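Local coordinates for 457aa long hypothetical protein (PDB 2CSU), which is of unknown function but probably combines a Rossmann-type CoA-binding domain with flavodoxin-like and ligase domains of the succinyl-CoA ligase family, at residues F28-E33 / D138-F143. Sequence-based numbering, arbitrary orientation.
Sequences FKNLKE and DLNATF
With CG opposite its own carbonyl carbon (chi1 -73°), Asn30 lays its amide across that of Asn140, whose CG lies opposite the backbone N instead (chi1 -178°). The two amide planes are turned 41° apart, and Asn140 ND2 rests 3.4 Å from Asn30 CG. Asparagine suits the helix position because its short arm ends in an N-H donor: Asn30 ND2 reaches Thr142 O at 2.7 Å, the one direct hydrogen bond between the segments. The donor stands above the carbonyl plane rather than on a lone pair. Asn140 ND2 donates to Ile144 O, which helps fix the rotation of its amide.

Beside this polar pair, Leu31 turns its CD2 branch to the strand, 3.5 Å from Asn140 O and 4.1 Å from both Leu139 CD1 and Ala141 CB. It also touches Ile11, Val13 and Val39, of the parallel sheet of the Rossmann-like CoA-binding domain, against which helix 23-31 packs; a branched apolar side chain fills this buried corner well. The strand 139-142 belongs to a different, mixed sheet, where it pairs antiparallel with 131-134 after a G1 beta bulge at Asp138 and Leu139. Ala141 centres an inverse gamma turn, and its methyl, though directed away overall, still touches Leu31.

Water joins the two backbones. One molecule donates to Asn30 O and to Asp138 O, and accepts from Asn140 N at 3.0 Å. Another spans Glu33 O and Asp138 OD1, the latter at 2.7 Å, so the exposed aspartate is tied through solvent to the backbone of Glu33, while its CB lies 3.5 Å from Glu33 O.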
loop_
_atom_site.group_PDB
_atom_site.type_symbol
_atom_site.label_atom_id
_atom_site.label_comp_id
_atom_site.label_asym_id
_atom_site.label_seq_id
_atom_site.Cartn_x
_atom_site.Cartn_y
_atom_site.Cartn_z
ATOM N N PHE A 28 -22.481 21.425 -5.138
ATOM C CA PHE A 28 -22.818 22.550 -4.280
ATOM C C PHE A 28 -22.563 22.212 -2.810
ATOM O O PHE A 28 -22.134 23.035 -2.011
ATOM C CB PHE A 28 -24.296 22.881 -4.495
ATOM C CG PHE A 28 -24.628 24.190 -3.841
ATOM C CD1 PHE A 28 -24.038 25.358 -4.305
ATOM C CD2 PHE A 28 -25.528 24.228 -2.789
ATOM C CE1 PHE A 28 -24.358 26.573 -3.714
ATOM C CE2 PHE A 28 -25.845 25.451 -2.204
ATOM C CZ PHE A 28 -25.264 26.626 -2.663
ATOM N N LYS A 29 -22.882 20.953 -2.460
ATOM C CA LYS A 29 -22.635 20.497 -1.099
ATOM C C LYS A 29 -21.171 20.697 -0.709
ATOM O O LYS A 29 -20.836 21.194 0.359
ATOM C CB LYS A 29 -22.989 19.013 -1.025
ATOM C CG LYS A 29 -22.203 18.287 0.070
ATOM C CD LYS A 29 -23.056 17.255 0.809
ATOM C CE LYS A 29 -22.716 15.815 0.406
ATOM N NZ LYS A 29 -23.929 15.128 -0.036
ATOM N N ASN A 30 -20.282 20.249 -1.611
ATOM C CA ASN A 30 -18.858 20.393 -1.342
ATOM C C ASN A 30 -18.448 21.865 -1.281
ATOM O O ASN A 30 -17.558 22.254 -0.537
ATOM C CB ASN A 30 -18.088 19.679 -2.452
ATOM C CG ASN A 30 -18.223 18.189 -2.274
ATOM O OD1 ASN A 30 -18.139 17.657 -1.171
ATOM N ND2 ASN A 30 -18.425 17.500 -3.408
ATOM N N LEU A 31 -19.043 22.727 -2.099
ATOM C CA LEU A 31 -18.638 24.126 -2.107
ATOM C C LEU A 31 -19.174 24.927 -0.926
ATOM O O LEU A 31 -18.857 26.113 -0.784
ATOM C CB LEU A 31 -19.050 24.793 -3.429
ATOM C CG LEU A 31 -18.237 24.269 -4.623
ATOM C CD1 LEU A 31 -18.693 24.922 -5.919
ATOM C CD2 LEU A 31 -16.758 24.549 -4.371
ATOM N N LYS A 32 -19.986 24.292 -0.085
ATOM C CA LYS A 32 -20.486 25.017 1.074
ATOM C C LYS A 32 -19.364 25.277 2.080
ATOM O O LYS A 32 -19.471 26.087 2.993
ATOM C CB LYS A 32 -21.577 24.166 1.726
ATOM C CG LYS A 32 -22.852 24.110 0.882
ATOM C CD LYS A 32 -24.016 24.848 1.544
ATOM C CE LYS A 32 -24.854 23.935 2.445
ATOM N NZ LYS A 32 -26.159 24.546 2.685
ATOM N N GLU A 33 -18.268 24.518 1.903
ATOM C CA GLU A 33 -17.117 24.670 2.787
ATOM C C GLU A 33 -16.172 25.778 2.310
ATOM O O GLU A 33 -15.162 26.087 2.930
ATOM C CB GLU A 33 -16.373 23.335 2.833
ATOM C CG GLU A 33 -17.175 22.239 3.538
ATOM C CD GLU A 33 -16.419 20.933 3.456
ATOM O OE1 GLU A 33 -15.229 20.925 3.740
ATOM O OE2 GLU A 33 -17.028 19.929 3.090
ATOM N N ASP A 138 -9.849 25.414 1.165
ATOM C CA ASP A 138 -11.058 24.607 1.267
ATOM C C ASP A 138 -11.976 24.715 0.044
ATOM O O ASP A 138 -13.206 24.798 0.178
ATOM C CB ASP A 138 -11.841 24.988 2.540
ATOM C CG ASP A 138 -11.067 24.692 3.827
ATOM O OD1 ASP A 138 -11.493 25.161 4.904
ATOM O OD2 ASP A 138 -10.039 23.986 3.772
ATOM N N LEU A 139 -11.378 24.712 -1.144
ATOM C CA LEU A 139 -12.134 24.794 -2.390
ATOM C C LEU A 139 -12.213 23.404 -3.021
ATOM O O LEU A 139 -11.203 22.856 -3.452
ATOM C CB LEU A 139 -11.450 25.753 -3.365
ATOM C CG LEU A 139 -11.991 25.759 -4.810
ATOM C CD1 LEU A 139 -13.234 26.638 -4.904
ATOM C CD2 LEU A 139 -10.909 26.290 -5.756
ATOM N N ASN A 140 -13.415 22.837 -3.063
ATOM C CA ASN A 140 -13.619 21.522 -3.644
ATOM C C ASN A 140 -14.769 21.567 -4.645
ATOM O O ASN A 140 -15.896 21.179 -4.338
ATOM C CB ASN A 140 -13.890 20.497 -2.531
ATOM C CG ASN A 140 -14.069 19.084 -3.058
ATOM O OD1 ASN A 140 -13.513 18.723 -4.090
ATOM N ND2 ASN A 140 -14.849 18.268 -2.337
ATOM N N ALA A 141 -14.465 22.068 -5.842
ATOM C CA ALA A 141 -15.423 22.171 -6.936
ATOM C C ALA A 141 -15.453 20.812 -7.653
ATOM O O ALA A 141 -15.049 20.685 -8.823
ATOM C CB ALA A 141 -14.989 23.269 -7.895
ATOM N N THR A 142 -15.935 19.805 -6.933
ATOM C CA THR A 142 -16.019 18.441 -7.434
ATOM C C THR A 142 -17.238 17.746 -6.836
ATOM O O THR A 142 -17.910 18.303 -5.954
ATOM C CB THR A 142 -14.765 17.631 -7.007
ATOM O OG1 THR A 142 -14.752 17.457 -5.583
ATOM C CG2 THR A 142 -13.524 18.343 -7.405
ATOM N N PHE A 143 -17.531 16.532 -7.310
ATOM C CA PHE A 143 -18.637 15.773 -6.754
ATOM C C PHE A 143 -18.108 14.599 -5.930
ATOM O O PHE A 143 -18.793 13.603 -5.724
ATOM C CB PHE A 143 -19.614 15.312 -7.846
ATOM C CG PHE A 143 -18.984 14.507 -8.950
ATOM C CD1 PHE A 143 -18.748 13.144 -8.791
ATOM C CD2 PHE A 143 -18.641 15.111 -10.148
ATOM C CE1 PHE A 143 -18.178 12.397 -9.819
ATOM C CE2 PHE A 143 -18.071 14.379 -11.186
ATOM C CZ PHE A 143 -17.838 13.020 -11.025
HETATM O O HOH W 1 -15.539 23.639 -1.148
HETATM O O HOH W 2 -15.519 20.134 0.383
HETATM O O HOH W 3 -13.822 26.519 5.418
#